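Local coordinates for exported protein (Bacteroides fragilis, PDB 4JX0) that is of unknown function but binds magnesium in a C-terminal domain of the coagulation factor 5/8 type C (discoidin-like) family, at residues 208-214 / 313-317; 195-201 / 226-232; 183-187 / 284-288; 235-241 / 291-297. One frame throughout, in Å; residues are numbered along the deposited sequence.

Contact 1: 208-214 / 313-317. With MG (magnesium ion), chain D.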
loop_
_atom_site.group_PDB
_atom_site.type_symbol
_atom_site.label_atom_id
_atom_site.label_comp_id
_atom_site.label_asym_id
_atom_site.label_seq_id
_atom_site.Cartn_x
_atom_site.Cartn_y
_atom_site.Cartn_z
ATOM N N SER A 208 -25.271 8.748 -19.604
ATOM C CA SER A 208 -26.147 8.474 -18.470
ATOM C C SER A 208 -25.690 9.160 -17.165
ATOM O O SER A 208 -26.478 9.233 -16.222
ATOM C CB SER A 208 -26.218 6.966 -18.229
ATOM O OG SER A 208 -24.975 6.449 -17.776
ATOM N N LEU A 209 -24.425 9.616 -17.086
ATOM C CA LEU A 209 -23.902 10.217 -15.867
ATOM C C LEU A 209 -24.431 11.640 -15.635
ATOM O O LEU A 209 -24.280 12.129 -14.518
ATOM C CB LEU A 209 -22.369 10.210 -15.870
ATOM C CG LEU A 209 -21.704 8.825 -16.017
ATOM C CD1 LEU A 209 -20.212 8.957 -16.080
ATOM C CD2 LEU A 209 -22.077 7.900 -14.898
ATOM N N ASN A 210 -25.060 12.298 -16.644
ATOM C CA ASN A 210 -25.655 13.627 -16.456
ATOM C C ASN A 210 -27.034 13.748 -17.148
ATOM O O ASN A 210 -27.473 14.855 -17.456
ATOM C CB ASN A 210 -24.698 14.746 -16.898
ATOM C CG ASN A 210 -24.298 14.746 -18.350
ATOM O OD1 ASN A 210 -24.476 13.765 -19.085
ATOM N ND2 ASN A 210 -23.680 15.844 -18.773
ATOM N N ASP A 211 -27.758 12.620 -17.293
ATOM C CA ASP A 211 -29.141 12.617 -17.785
ATOM C C ASP A 211 -30.020 12.912 -16.553
ATOM O O ASP A 211 -29.485 13.194 -15.481
ATOM C CB ASP A 211 -29.492 11.280 -18.475
ATOM C CG ASP A 211 -29.486 10.012 -17.618
ATOM O OD1 ASP A 211 -29.274 10.117 -16.390
ATOM O OD2 ASP A 211 -29.697 8.910 -18.180
ATOM N N GLY A 212 -31.327 12.836 -16.655
ATOM C CA GLY A 212 -32.145 13.088 -15.466
ATOM C C GLY A 212 -32.186 11.941 -14.466
ATOM O O GLY A 212 -32.474 12.152 -13.293
ATOM N N ASN A 213 -31.921 10.708 -14.942
ATOM C CA ASN A 213 -32.052 9.471 -14.180
ATOM C C ASN A 213 -30.931 9.231 -13.180
ATOM O O ASN A 213 -29.759 9.202 -13.549
ATOM C CB ASN A 213 -32.136 8.272 -15.132
ATOM C CG ASN A 213 -32.952 7.140 -14.574
ATOM O OD1 ASN A 213 -32.891 6.829 -13.380
ATOM N ND2 ASN A 213 -33.707 6.468 -15.425
ATOM N N PHE A 214 -31.324 8.991 -11.914
ATOM C CA PHE A 214 -30.435 8.705 -10.796
ATOM C C PHE A 214 -30.396 7.222 -10.419
ATOM O O PHE A 214 -29.420 6.797 -9.814
ATOM C CB PHE A 214 -30.888 9.486 -9.558
ATOM C CG PHE A 214 -30.831 10.986 -9.699
ATOM C CD1 PHE A 214 -31.891 11.686 -10.240
ATOM C CD2 PHE A 214 -29.750 11.703 -9.215
ATOM C CE1 PHE A 214 -31.847 13.074 -10.343
ATOM C CE2 PHE A 214 -29.705 13.088 -9.326
ATOM C CZ PHE A 214 -30.752 13.764 -9.896
ATOM N N VAL A 313 -22.157 3.663 -11.435
ATOM C CA VAL A 313 -22.268 5.109 -11.262
ATOM C C VAL A 313 -23.407 5.478 -12.202
ATOM O O VAL A 313 -23.279 5.338 -13.413
ATOM C CB VAL A 313 -20.966 5.920 -11.441
ATOM C CG1 VAL A 313 -21.203 7.391 -11.124
ATOM C CG2 VAL A 313 -19.871 5.381 -10.521
ATOM N N ASN A 314 -24.573 5.772 -11.619
ATOM C CA ASN A 314 -25.825 6.051 -12.322
ATOM C C ASN A 314 -25.998 7.528 -12.661
ATOM O O ASN A 314 -26.741 7.854 -13.590
ATOM C CB ASN A 314 -26.997 5.601 -11.446
ATOM C CG ASN A 314 -26.932 4.150 -11.042
ATOM O OD1 ASN A 314 -26.185 3.361 -11.615
ATOM N ND2 ASN A 314 -27.691 3.773 -10.022
ATOM N N GLU A 315 -25.358 8.419 -11.882
ATOM C CA GLU A 315 -25.440 9.869 -12.059
ATOM C C GLU A 315 -24.308 10.526 -11.269
ATOM O O GLU A 315 -23.995 10.056 -10.181
ATOM C CB GLU A 315 -26.816 10.365 -11.573
ATOM C CG GLU A 315 -27.107 11.832 -11.808
ATOM C CD GLU A 315 -27.531 12.247 -13.201
ATOM O OE1 GLU A 315 -27.576 11.389 -14.113
ATOM O OE2 GLU A 315 -27.822 13.453 -13.373
ATOM N N VAL A 316 -23.685 11.587 -11.814
ATOM C CA VAL A 316 -22.599 12.331 -11.156
ATOM C C VAL A 316 -23.041 13.780 -11.029
ATOM O O VAL A 316 -23.463 14.370 -12.028
ATOM C CB VAL A 316 -21.253 12.215 -11.921
ATOM C CG1 VAL A 316 -20.160 13.026 -11.236
ATOM C CG2 VAL A 316 -20.822 10.761 -12.065
ATOM N N THR A 317 -22.952 14.347 -9.811
ATOM C CA THR A 317 -23.317 15.741 -9.528
ATOM C C THR A 317 -22.179 16.390 -8.767
ATOM O O THR A 317 -21.771 15.848 -7.751
ATOM C CB THR A 317 -24.629 15.802 -8.721
ATOM O OG1 THR A 317 -25.590 14.898 -9.283
ATOM C CG2 THR A 317 -25.203 17.199 -8.637
HETATM MG MG MG D . -28.066 9.144 -14.740
HETATM O O HOH W 1 -24.871 4.901 -15.706
HETATM O O HOH W 2 -28.459 7.121 -15.434
#

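Contact 2: 195-201 / 226-232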
loop_
_atom_site.group_PDB
_atom_site.type_symbol
_atom_site.label_atom_id
_atom_site.label_comp_id
_atom_site.label_asym_id
_atom_site.label_seq_id
_atom_site.Cartn_x
_atom_site.Cartn_y
_atom_site.Cartn_z
ATOM N N ILE A 195 -20.678 19.474 -17.366
ATOM C CA ILE A 195 -19.603 18.505 -17.124
ATOM C C ILE A 195 -19.508 17.508 -18.293
ATOM O O ILE A 195 -20.527 17.096 -18.841
ATOM C CB ILE A 195 -19.820 17.768 -15.770
ATOM C CG1 ILE A 195 -19.677 18.754 -14.599
ATOM C CG2 ILE A 195 -18.845 16.580 -15.614
ATOM C CD1 ILE A 195 -19.916 18.142 -13.223
ATOM N N SER A 196 -18.274 17.115 -18.644
ATOM C CA SER A 196 -17.969 16.106 -19.665
ATOM C C SER A 196 -17.286 14.942 -18.947
ATOM O O SER A 196 -16.692 15.149 -17.884
ATOM C CB SER A 196 -17.080 16.682 -20.771
ATOM O OG SER A 196 -17.172 18.095 -20.871
ATOM N N PHE A 197 -17.385 13.725 -19.499
ATOM C CA PHE A 197 -16.809 12.537 -18.878
ATOM C C PHE A 197 -15.941 11.749 -19.838
ATOM O O PHE A 197 -16.241 11.662 -21.030
ATOM C CB PHE A 197 -17.918 11.620 -18.364
ATOM C CG PHE A 197 -18.862 12.263 -17.382
ATOM C CD1 PHE A 197 -20.013 12.899 -17.820
ATOM C CD2 PHE A 197 -18.617 12.207 -16.021
ATOM C CE1 PHE A 197 -20.892 13.489 -16.916
ATOM C CE2 PHE A 197 -19.490 12.812 -15.117
ATOM C CZ PHE A 197 -20.620 13.453 -15.571
ATOM N N LYS A 198 -14.879 11.141 -19.300
ATOM C CA LYS A 198 -13.973 10.276 -20.048
ATOM C C LYS A 198 -13.716 9.038 -19.209
ATOM O O LYS A 198 -13.712 9.115 -17.979
ATOM C CB LYS A 198 -12.664 11.002 -20.417
ATOM C CG LYS A 198 -12.831 11.945 -21.601
ATOM C CD LYS A 198 -11.527 12.627 -22.032
ATOM C CE LYS A 198 -10.763 11.843 -23.079
ATOM N NZ LYS A 198 -9.549 12.565 -23.548
ATOM N N SER A 199 -13.556 7.891 -19.864
ATOM C CA SER A 199 -13.288 6.629 -19.182
ATOM C C SER A 199 -12.634 5.624 -20.136
ATOM O O SER A 199 -12.854 5.678 -21.350
ATOM C CB SER A 199 -14.579 6.047 -18.620
ATOM O OG SER A 199 -14.331 4.814 -17.965
ATOM N N ASP A 200 -11.844 4.698 -19.580
ATOM C CA ASP A 200 -11.210 3.649 -20.383
ATOM C C ASP A 200 -12.185 2.512 -20.693
ATOM O O ASP A 200 -11.896 1.724 -21.588
ATOM C CB ASP A 200 -9.957 3.084 -19.701
ATOM C CG ASP A 200 -10.191 2.468 -18.344
ATOM O OD1 ASP A 200 -11.139 2.908 -17.645
ATOM O OD2 ASP A 200 -9.431 1.545 -17.976
ATOM N N ILE A 201 -13.322 2.416 -19.964
ATOM C CA ILE A 201 -14.322 1.366 -20.176
ATOM C C ILE A 201 -15.691 1.995 -20.448
ATOM O O ILE A 201 -16.029 3.023 -19.852
ATOM C CB ILE A 201 -14.366 0.393 -18.971
ATOM C CG1 ILE A 201 -15.158 -0.864 -19.325
ATOM C CG2 ILE A 201 -14.913 1.055 -17.684
ATOM C CD1 ILE A 201 -14.863 -2.035 -18.466
ATOM N N ASN A 226 -9.796 0.390 -14.030
ATOM C CA ASN A 226 -10.725 1.314 -14.687
ATOM C C ASN A 226 -10.815 2.610 -13.904
ATOM O O ASN A 226 -10.593 2.615 -12.688
ATOM C CB ASN A 226 -12.131 0.730 -14.831
ATOM C CG ASN A 226 -12.235 -0.547 -15.612
ATOM O OD1 ASN A 226 -12.835 -1.520 -15.152
ATOM N ND2 ASN A 226 -11.731 -0.568 -16.827
ATOM N N TYR A 227 -11.151 3.699 -14.599
ATOM C CA TYR A 227 -11.296 5.016 -13.986
ATOM C C TYR A 227 -12.467 5.778 -14.604
ATOM O O TYR A 227 -12.971 5.412 -15.672
ATOM C CB TYR A 227 -9.996 5.836 -14.142
ATOM C CG TYR A 227 -9.609 6.105 -15.585
ATOM C CD1 TYR A 227 -10.121 7.200 -16.275
ATOM C CD2 TYR A 227 -8.750 5.252 -16.267
ATOM C CE1 TYR A 227 -9.782 7.442 -17.606
ATOM C CE2 TYR A 227 -8.391 5.492 -17.592
ATOM C CZ TYR A 227 -8.919 6.584 -18.264
ATOM O OH TYR A 227 -8.596 6.842 -19.580
ATOM N N LEU A 228 -12.858 6.871 -13.936
ATOM C CA LEU A 228 -13.898 7.787 -14.392
ATOM C C LEU A 228 -13.392 9.203 -14.212
ATOM O O LEU A 228 -13.159 9.600 -13.068
ATOM C CB LEU A 228 -15.187 7.561 -13.596
ATOM C CG LEU A 228 -16.330 8.563 -13.810
ATOM C CD1 LEU A 228 -16.788 8.590 -15.266
ATOM C CD2 LEU A 228 -17.481 8.250 -12.893
ATOM N N THR A 229 -13.209 9.958 -15.316
ATOM C CA THR A 229 -12.722 11.335 -15.255
ATOM C C THR A 229 -13.868 12.312 -15.426
ATOM O O THR A 229 -14.677 12.154 -16.330
ATOM C CB THR A 229 -11.642 11.605 -16.309
ATOM O OG1 THR A 229 -10.716 10.531 -16.324
ATOM C CG2 THR A 229 -10.878 12.892 -16.046
ATOM N N ILE A 230 -13.921 13.327 -14.557
ATOM C CA ILE A 230 -14.895 14.419 -14.580
ATOM C C ILE A 230 -14.148 15.590 -15.163
ATOM O O ILE A 230 -13.126 15.968 -14.596
ATOM C CB ILE A 230 -15.444 14.727 -13.146
ATOM C CG1 ILE A 230 -16.545 13.732 -12.734
ATOM C CG2 ILE A 230 -15.972 16.166 -13.043
ATOM C CD1 ILE A 230 -16.133 12.320 -12.703
ATOM N N ILE A 231 -14.626 16.168 -16.274
ATOM C CA ILE A 231 -13.953 17.297 -16.910
ATOM C C ILE A 231 -14.853 18.519 -16.808
ATOM O O ILE A 231 -15.950 18.512 -17.360
ATOM C CB ILE A 231 -13.590 16.958 -18.379
ATOM C CG1 ILE A 231 -12.726 15.675 -18.460
ATOM C CG2 ILE A 231 -12.854 18.127 -19.039
ATOM C CD1 ILE A 231 -12.892 14.924 -19.683
ATOM N N LEU A 232 -14.379 19.568 -16.112
ATOM C CA LEU A 232 -15.123 20.818 -15.948
ATOM C C LEU A 232 -14.851 21.750 -17.134
ATOM O O LEU A 232 -13.778 21.646 -17.738
ATOM C CB LEU A 232 -14.720 21.525 -14.646
ATOM C CG LEU A 232 -14.744 20.686 -13.374
ATOM C CD1 LEU A 232 -14.297 21.505 -12.188
ATOM C CD2 LEU A 232 -16.129 20.110 -13.117
#

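Contact 3: 183-187 / 284-288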
loop_
_atom_site.group_PDB
_atom_site.type_symbol
_atom_site.label_atom_id
_atom_site.label_comp_id
_atom_site.label_asym_id
_atom_site.label_seq_id
_atom_site.Cartn_x
_atom_site.Cartn_y
_atom_site.Cartn_z
ATOM N N ASN A 183 -20.090 10.629 4.299
ATOM C CA ASN A 183 -21.254 10.425 3.440
ATOM C C ASN A 183 -22.410 11.386 3.790
ATOM O O ASN A 183 -23.536 11.175 3.340
ATOM C CB ASN A 183 -21.733 8.973 3.482
ATOM C CG ASN A 183 -22.390 8.542 2.206
ATOM O OD1 ASN A 183 -21.802 8.655 1.136
ATOM N ND2 ASN A 183 -23.632 8.070 2.276
ATOM N N LYS A 184 -22.123 12.482 4.508
ATOM C CA LYS A 184 -23.130 13.477 4.845
ATOM C C LYS A 184 -23.470 14.231 3.564
ATOM O O LYS A 184 -22.586 14.436 2.728
ATOM C CB LYS A 184 -22.581 14.418 5.943
ATOM C CG LYS A 184 -23.557 15.478 6.445
ATOM C CD LYS A 184 -22.946 16.293 7.588
ATOM C CE LYS A 184 -23.820 17.446 8.026
ATOM N NZ LYS A 184 -23.170 18.265 9.084
ATOM N N LYS A 185 -24.747 14.595 3.382
ATOM C CA LYS A 185 -25.220 15.332 2.200
ATOM C C LYS A 185 -24.400 16.608 2.015
ATOM O O LYS A 185 -24.131 17.307 2.999
ATOM C CB LYS A 185 -26.712 15.665 2.357
ATOM C CG LYS A 185 -27.352 16.368 1.169
ATOM C CD LYS A 185 -28.879 16.333 1.268
ATOM C CE LYS A 185 -29.561 16.962 0.078
ATOM N NZ LYS A 185 -31.048 16.880 0.176
ATOM N N ILE A 186 -23.967 16.890 0.773
ATOM C CA ILE A 186 -23.161 18.070 0.483
ATOM C C ILE A 186 -24.068 19.266 0.423
ATOM O O ILE A 186 -25.040 19.274 -0.354
ATOM C CB ILE A 186 -22.316 17.924 -0.812
ATOM C CG1 ILE A 186 -21.211 16.884 -0.599
ATOM C CG2 ILE A 186 -21.690 19.281 -1.215
ATOM C CD1 ILE A 186 -20.647 16.300 -1.845
ATOM N N GLU A 187 -23.648 20.315 1.190
ATOM C CA GLU A 187 -24.282 21.625 1.281
ATOM C C GLU A 187 -23.515 22.588 0.379
ATOM O O GLU A 187 -22.575 23.256 0.807
ATOM C CB GLU A 187 -24.320 22.132 2.748
ATOM C CG GLU A 187 -25.032 21.207 3.726
ATOM C CD GLU A 187 -26.443 20.754 3.377
ATOM O OE1 GLU A 187 -27.178 21.513 2.700
ATOM O OE2 GLU A 187 -26.824 19.645 3.815
ATOM N N ALA A 284 -23.706 8.129 -2.835
ATOM C CA ALA A 284 -22.374 8.310 -2.259
ATOM C C ALA A 284 -21.999 9.780 -2.335
ATOM O O ALA A 284 -22.011 10.335 -3.431
ATOM C CB ALA A 284 -21.354 7.465 -3.008
ATOM N N TYR A 285 -21.705 10.422 -1.189
ATOM C CA TYR A 285 -21.306 11.831 -1.136
ATOM C C TYR A 285 -19.829 11.891 -0.842
ATOM O O TYR A 285 -19.421 11.532 0.267
ATOM C CB TYR A 285 -22.098 12.610 -0.071
ATOM C CG TYR A 285 -23.528 12.903 -0.460
ATOM C CD1 TYR A 285 -23.832 13.929 -1.349
ATOM C CD2 TYR A 285 -24.582 12.191 0.097
ATOM C CE1 TYR A 285 -25.153 14.234 -1.681
ATOM C CE2 TYR A 285 -25.906 12.490 -0.219
ATOM C CZ TYR A 285 -26.188 13.512 -1.106
ATOM O OH TYR A 285 -27.493 13.725 -1.463
ATOM N N ILE A 286 -19.017 12.285 -1.838
ATOM C CA ILE A 286 -17.561 12.403 -1.694
ATOM C C ILE A 286 -17.281 13.875 -1.462
ATOM O O ILE A 286 -17.611 14.667 -2.340
ATOM C CB ILE A 286 -16.846 11.844 -2.951
ATOM C CG1 ILE A 286 -17.353 10.413 -3.263
ATOM C CG2 ILE A 286 -15.322 11.883 -2.762
ATOM C CD1 ILE A 286 -16.851 9.819 -4.473
ATOM N N SER A 287 -16.742 14.263 -0.286
ATOM C CA SER A 287 -16.509 15.676 0.043
ATOM C C SER A 287 -15.059 16.006 0.260
ATOM O O SER A 287 -14.349 15.257 0.922
ATOM C CB SER A 287 -17.264 16.058 1.313
ATOM O OG SER A 287 -18.668 15.979 1.159
ATOM N N PHE A 288 -14.637 17.181 -0.230
ATOM C CA PHE A 288 -13.302 17.700 0.011
ATOM C C PHE A 288 -13.306 18.407 1.365
ATOM O O PHE A 288 -14.165 19.270 1.590
ATOM C CB PHE A 288 -12.870 18.676 -1.099
ATOM C CG PHE A 288 -12.579 18.034 -2.434
ATOM C CD1 PHE A 288 -11.474 17.214 -2.601
ATOM C CD2 PHE A 288 -13.338 18.340 -3.550
ATOM C CE1 PHE A 288 -11.180 16.648 -3.842
ATOM C CE2 PHE A 288 -13.042 17.775 -4.792
ATOM C CZ PHE A 288 -11.964 16.934 -4.931
HETATM O O HOH W 3 -18.668 12.346 2.705
#

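Contact 4: 235-241 / 291-297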
loop_
_atom_site.group_PDB
_atom_site.type_symbol
_atom_site.label_atom_id
_atom_site.label_comp_id
_atom_site.label_asym_id
_atom_site.label_seq_id
_atom_site.Cartn_x
_atom_site.Cartn_y
_atom_site.Cartn_z
ATOM N N LYS A 235 -11.533 26.178 -14.783
ATOM C CA LYS A 235 -11.038 26.090 -13.407
ATOM C C LYS A 235 -12.114 26.586 -12.445
ATOM O O LYS A 235 -12.667 27.659 -12.681
ATOM C CB LYS A 235 -9.765 26.960 -13.276
ATOM C CG LYS A 235 -9.216 27.153 -11.863
ATOM C CD LYS A 235 -7.902 27.939 -11.873
ATOM C CE LYS A 235 -8.082 29.420 -12.135
ATOM N NZ LYS A 235 -6.828 30.180 -11.886
ATOM N N GLN A 236 -12.420 25.826 -11.384
ATOM C CA GLN A 236 -13.407 26.265 -10.396
ATOM C C GLN A 236 -13.270 25.486 -9.098
ATOM O O GLN A 236 -12.888 24.321 -9.106
ATOM C CB GLN A 236 -14.849 26.180 -10.930
ATOM C CG GLN A 236 -15.257 24.831 -11.490
ATOM C CD GLN A 236 -16.498 24.968 -12.332
ATOM O OE1 GLN A 236 -17.615 24.714 -11.880
ATOM N NE2 GLN A 236 -16.335 25.409 -13.568
ATOM N N SER A 237 -13.569 26.156 -7.980
ATOM C CA SER A 237 -13.454 25.599 -6.635
ATOM C C SER A 237 -14.630 24.667 -6.322
ATOM O O SER A 237 -15.760 25.140 -6.202
ATOM C CB SER A 237 -13.381 26.729 -5.613
ATOM O OG SER A 237 -13.219 26.224 -4.300
ATOM N N LEU A 238 -14.357 23.348 -6.175
ATOM C CA LEU A 238 -15.379 22.339 -5.881
ATOM C C LEU A 238 -15.368 21.886 -4.424
ATOM O O LEU A 238 -14.304 21.671 -3.845
ATOM C CB LEU A 238 -15.191 21.100 -6.764
ATOM C CG LEU A 238 -15.337 21.278 -8.266
ATOM C CD1 LEU A 238 -15.239 19.956 -8.947
ATOM C CD2 LEU A 238 -16.662 21.928 -8.633
ATOM N N LYS A 239 -16.578 21.680 -3.874
ATOM C CA LYS A 239 -16.808 21.229 -2.510
ATOM C C LYS A 239 -16.831 19.695 -2.422
ATOM O O LYS A 239 -16.484 19.149 -1.373
ATOM C CB LYS A 239 -18.131 21.804 -1.979
ATOM C CG LYS A 239 -18.120 23.329 -1.821
ATOM C CD LYS A 239 -19.395 23.839 -1.164
ATOM C CE LYS A 239 -19.283 25.274 -0.712
ATOM N NZ LYS A 239 -20.615 25.930 -0.581
ATOM N N GLY A 240 -17.267 19.027 -3.496
ATOM C CA GLY A 240 -17.350 17.572 -3.563
ATOM C C GLY A 240 -18.253 17.055 -4.667
ATOM O O GLY A 240 -18.579 17.793 -5.599
ATOM N N PHE A 241 -18.670 15.769 -4.566
ATOM C CA PHE A 241 -19.535 15.116 -5.553
ATOM C C PHE A 241 -20.570 14.203 -4.937
ATOM O O PHE A 241 -20.360 13.684 -3.847
ATOM C CB PHE A 241 -18.693 14.258 -6.512
ATOM C CG PHE A 241 -17.657 15.026 -7.291
ATOM C CD1 PHE A 241 -16.391 15.247 -6.766
ATOM C CD2 PHE A 241 -17.963 15.577 -8.523
ATOM C CE1 PHE A 241 -15.446 15.982 -7.474
ATOM C CE2 PHE A 241 -17.019 16.329 -9.219
ATOM C CZ PHE A 241 -15.765 16.517 -8.696
ATOM N N PRO A 291 -12.188 22.868 0.141
ATOM C CA PRO A 291 -12.505 22.964 -1.308
ATOM C C PRO A 291 -11.255 23.207 -2.165
ATOM O O PRO A 291 -10.324 23.890 -1.719
ATOM C CB PRO A 291 -13.476 24.140 -1.386
ATOM C CG PRO A 291 -14.074 24.235 -0.033
ATOM C CD PRO A 291 -13.016 23.799 0.933
ATOM N N VAL A 292 -11.223 22.625 -3.378
ATOM C CA VAL A 292 -10.043 22.671 -4.245
ATOM C C VAL A 292 -10.364 23.217 -5.640
ATOM O O VAL A 292 -11.325 22.779 -6.272
ATOM C CB VAL A 292 -9.371 21.262 -4.340
ATOM C CG1 VAL A 292 -10.372 20.153 -4.644
ATOM C CG2 VAL A 292 -8.232 21.247 -5.355
ATOM N N GLU A 293 -9.508 24.137 -6.136
ATOM C CA GLU A 293 -9.617 24.664 -7.502
ATOM C C GLU A 293 -9.042 23.617 -8.436
ATOM O O GLU A 293 -7.891 23.211 -8.258
ATOM C CB GLU A 293 -8.885 26.013 -7.688
ATOM C CG GLU A 293 -9.787 27.232 -7.594
ATOM C CD GLU A 293 -9.312 28.429 -8.396
ATOM O OE1 GLU A 293 -8.080 28.647 -8.473
ATOM O OE2 GLU A 293 -10.176 29.149 -8.945
ATOM N N CYS A 294 -9.840 23.156 -9.406
ATOM C CA CYS A 294 -9.396 22.115 -10.322
ATOM C C CYS A 294 -10.095 22.215 -11.670
ATOM O O CYS A 294 -11.143 22.849 -11.803
ATOM C CB CYS A 294 -9.620 20.744 -9.692
ATOM S SG CYS A 294 -11.340 20.395 -9.225
ATOM N N THR A 295 -9.475 21.572 -12.664
ATOM C CA THR A 295 -9.961 21.484 -14.038
ATOM C C THR A 295 -10.633 20.130 -14.262
ATOM O O THR A 295 -11.641 20.061 -14.969
ATOM C CB THR A 295 -8.799 21.710 -15.005
ATOM O OG1 THR A 295 -7.713 20.847 -14.652
ATOM C CG2 THR A 295 -8.325 23.143 -14.992
ATOM N N LYS A 296 -10.061 19.056 -13.678
ATOM C CA LYS A 296 -10.585 17.696 -13.767
ATOM C C LYS A 296 -10.431 16.948 -12.439
ATOM O O LYS A 296 -9.547 17.263 -11.643
ATOM C CB LYS A 296 -9.849 16.886 -14.854
ATOM C CG LYS A 296 -9.781 17.500 -16.231
ATOM C CD LYS A 296 -9.011 16.585 -17.174
ATOM C CE LYS A 296 -8.741 17.219 -18.515
ATOM N NZ LYS A 296 -7.644 16.522 -19.235
ATOM N N VAL A 297 -11.259 15.914 -12.242
ATOM C CA VAL A 297 -11.213 15.011 -11.080
ATOM C C VAL A 297 -11.359 13.593 -11.636
ATOM O O VAL A 297 -12.214 13.376 -12.492
ATOM C CB VAL A 297 -12.289 15.342 -10.013
ATOM C CG1 VAL A 297 -12.244 14.347 -8.856
ATOM C CG2 VAL A 297 -12.116 16.765 -9.499
#

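Contact 1: 208-214 / 313-317
The metal site of the discoidin-like beta-sandwich joins Ser208, Asp211 and Asn213, from a loop, to Asn314 and Glu315 near the start of strand 312-319. A metal held by loops at one end of the sandwich is also found in relatives of this family. Magnesium has six ligands in an octahedron. Ser208 O lies across the ion from Asn213 O, and Asp211 OD1 across from Asn314 O. The third axis runs from Glu315 OE1, 2.4 Å from the magnesium ion, to a water on its far side. Backbone carbonyls thus supply three ligands, and Asp211 and Glu315 one side-chain oxygen each. The Glu315 chain leaves anti to its own nitrogen and then bends (chi2 79°), which carries the carboxylate back to the metal, while Asn192 ND2 donates to Glu315 OE2. The Phe214 ring passes obliquely beside the same chain, with CD2 3.7 Å from Glu315 CG. Beside the site, Val316 N donates to Leu209 O at 2.8 Å, tying the loop to the strand, and Leu209 CD2 packs 3.9 Å from Val313 CG1. A second water donates to Val313 O at 2.8 Å and pairs with Ser208 OG at 2.6 Å, an atom also hydrogen-bonded to Lys205 O.

Contact 2: 195-201 / 226-232
The Tyr227 ring carries the Asp200 carboxylate over one face: OD1 sits 3.6 Å above the Tyr227 ring plane, toward its rim, and the two planes are only 13° apart. Arg298 adds a cation-pi contact to the same ring. Farther along, the Phe197 ring has Ile195 CG2 of its own segment over one face, while Phe197 CE2 meets Ile230 CG1 obliquely at 3.9 Å. Asp200 CG stands between its own N and carbonyl carbon (chi1 59°), which turns the carboxylate back to the partner strand, where OD1 accepts from Tyr227 N at 3.1 Å. Asn226 ND2 adds a weak bond to Asp200 OD2. Between these ends runs an antiparallel ladder, with Ser196-Ile231 and Lys198-Thr229 as hydrogen-bonded pairs. Beside it, Ile231 CD1 touches the aliphatic part of Lys198. Strand 196-199 is the outermost of its sheet in this chain; strand 227-232 pairs on its other side with strand 296-304, and Phe197 and Ile230 pack against Val316 of strand 312-319 in the facing sheet of the sandwich.

Contact 3: 183-187 / 284-288
A loop-on-strand contact on the outer side of the sandwich lays loop 183-187 over one face of the Tyr285 ring, in strand 283-294, with the tyrosine as its centre. Lys185 CA stands 3.7 Å from the centroid of the Tyr285 ring and 6° off its normal, a CH-pi contact made by the backbone carbon itself. From there the extended Lys185 side chain runs alongside the tyrosine in the same direction, and its CG comes 3.7 Å from Tyr285 OH. Ile186 crosses the tyrosine obliquely, with CD1 4.0 Å from Tyr285 CD1; its CG1 lies against Ser287 OG at 3.2 Å, and CD1 reaches Ile286 O. Polar ties fasten the start of the loop. Tyr285 N donates to Asn183 OD1 at 2.9 Å along a nearly straight path (170°), although the donor lies well above the amide's carbonyl plane. Asn183 CG is roughly anti to the backbone N (chi1 -151°), which brings the amide to the strand, where ND2 also makes a weak bond to Ile283 O. A water accepts from Asn183 N at 2.7 Å and donates to Tyr285 O at 2.7 Å, a second link between the same two residues. On its own sheet, strand 283-294 pairs with strand 235-244 through Ala284, Ile286 and Phe288 and with Asp180 through Ser287, while Ile286 turns to Val260 and Phe275 of the facing sheet.

Contact 4: 235-241 / 291-297
Leu238 N donates to Val292 O at 3.1 Å, the shortest bond of an antiparallel ladder in the beta-sandwich of the discoidin-like domain. Val292 N returns a bond to Leu238 O, and the Gln236-Cys294 pair repeats the exchange with both bonds at 3.3 Å. Between these two hydrogen-bonded pairs sits the non-hydrogen-bonded pair of Ser237 and Glu293. Over the face of the ladder bearing Ser237 and Glu293, the aliphatic part of Lys235 runs obliquely past the Glu293 carboxylate, with Lys235 CD 3.5 Å from Glu293 OE1; the Lys235 chain bends at chi3 (75°), and its NZ makes a long salt bridge to the same oxygen, at 3.9 Å. The other face, to which Gln236 also points, has apolar packing between Leu238 and Cys294: Leu238 CD1 lies 3.9 Å from Cys294 SG, and Leu232 of strand 227-232 also packs on Leu238. The chain turns a corner at Thr295, whose OG1 is hydrogen-bonded to Glu263 OE1, and passes to the other sheet as strand 296-304. That turn brings Val297 round to face Phe241 across the interior of the sandwich. The two side chains come from opposite directions, and Val297 CG2 meets the Phe241 ring at its edge, near the ring plane, 3.7 Å from CZ.

All four contacts lie in the C-terminal domain, and only contact 1 holds the magnesium ion. Contact 2 backs it: Leu209 CD1 touches Phe197 CD2 at 3.6 Å, and the Phe197 side chain is about 9 Å from the ion. Contacts 2 and 4 share a sheet where Ile230 N meets Val297 O at 2.7 Å, probably as a hydrogen bond. Contacts 3 and 4 both use strand 283-294 and are joined by a probable bond between Phe241 N and Ile286 O, at 2.7 Å. Contact 3 does not touch contact 1; the Ala284 side chain is about 14 Å from the metal. Strand 235-244 runs between strands 283-294 and 312-319, connecting contacts 3 and 4 to contact 1.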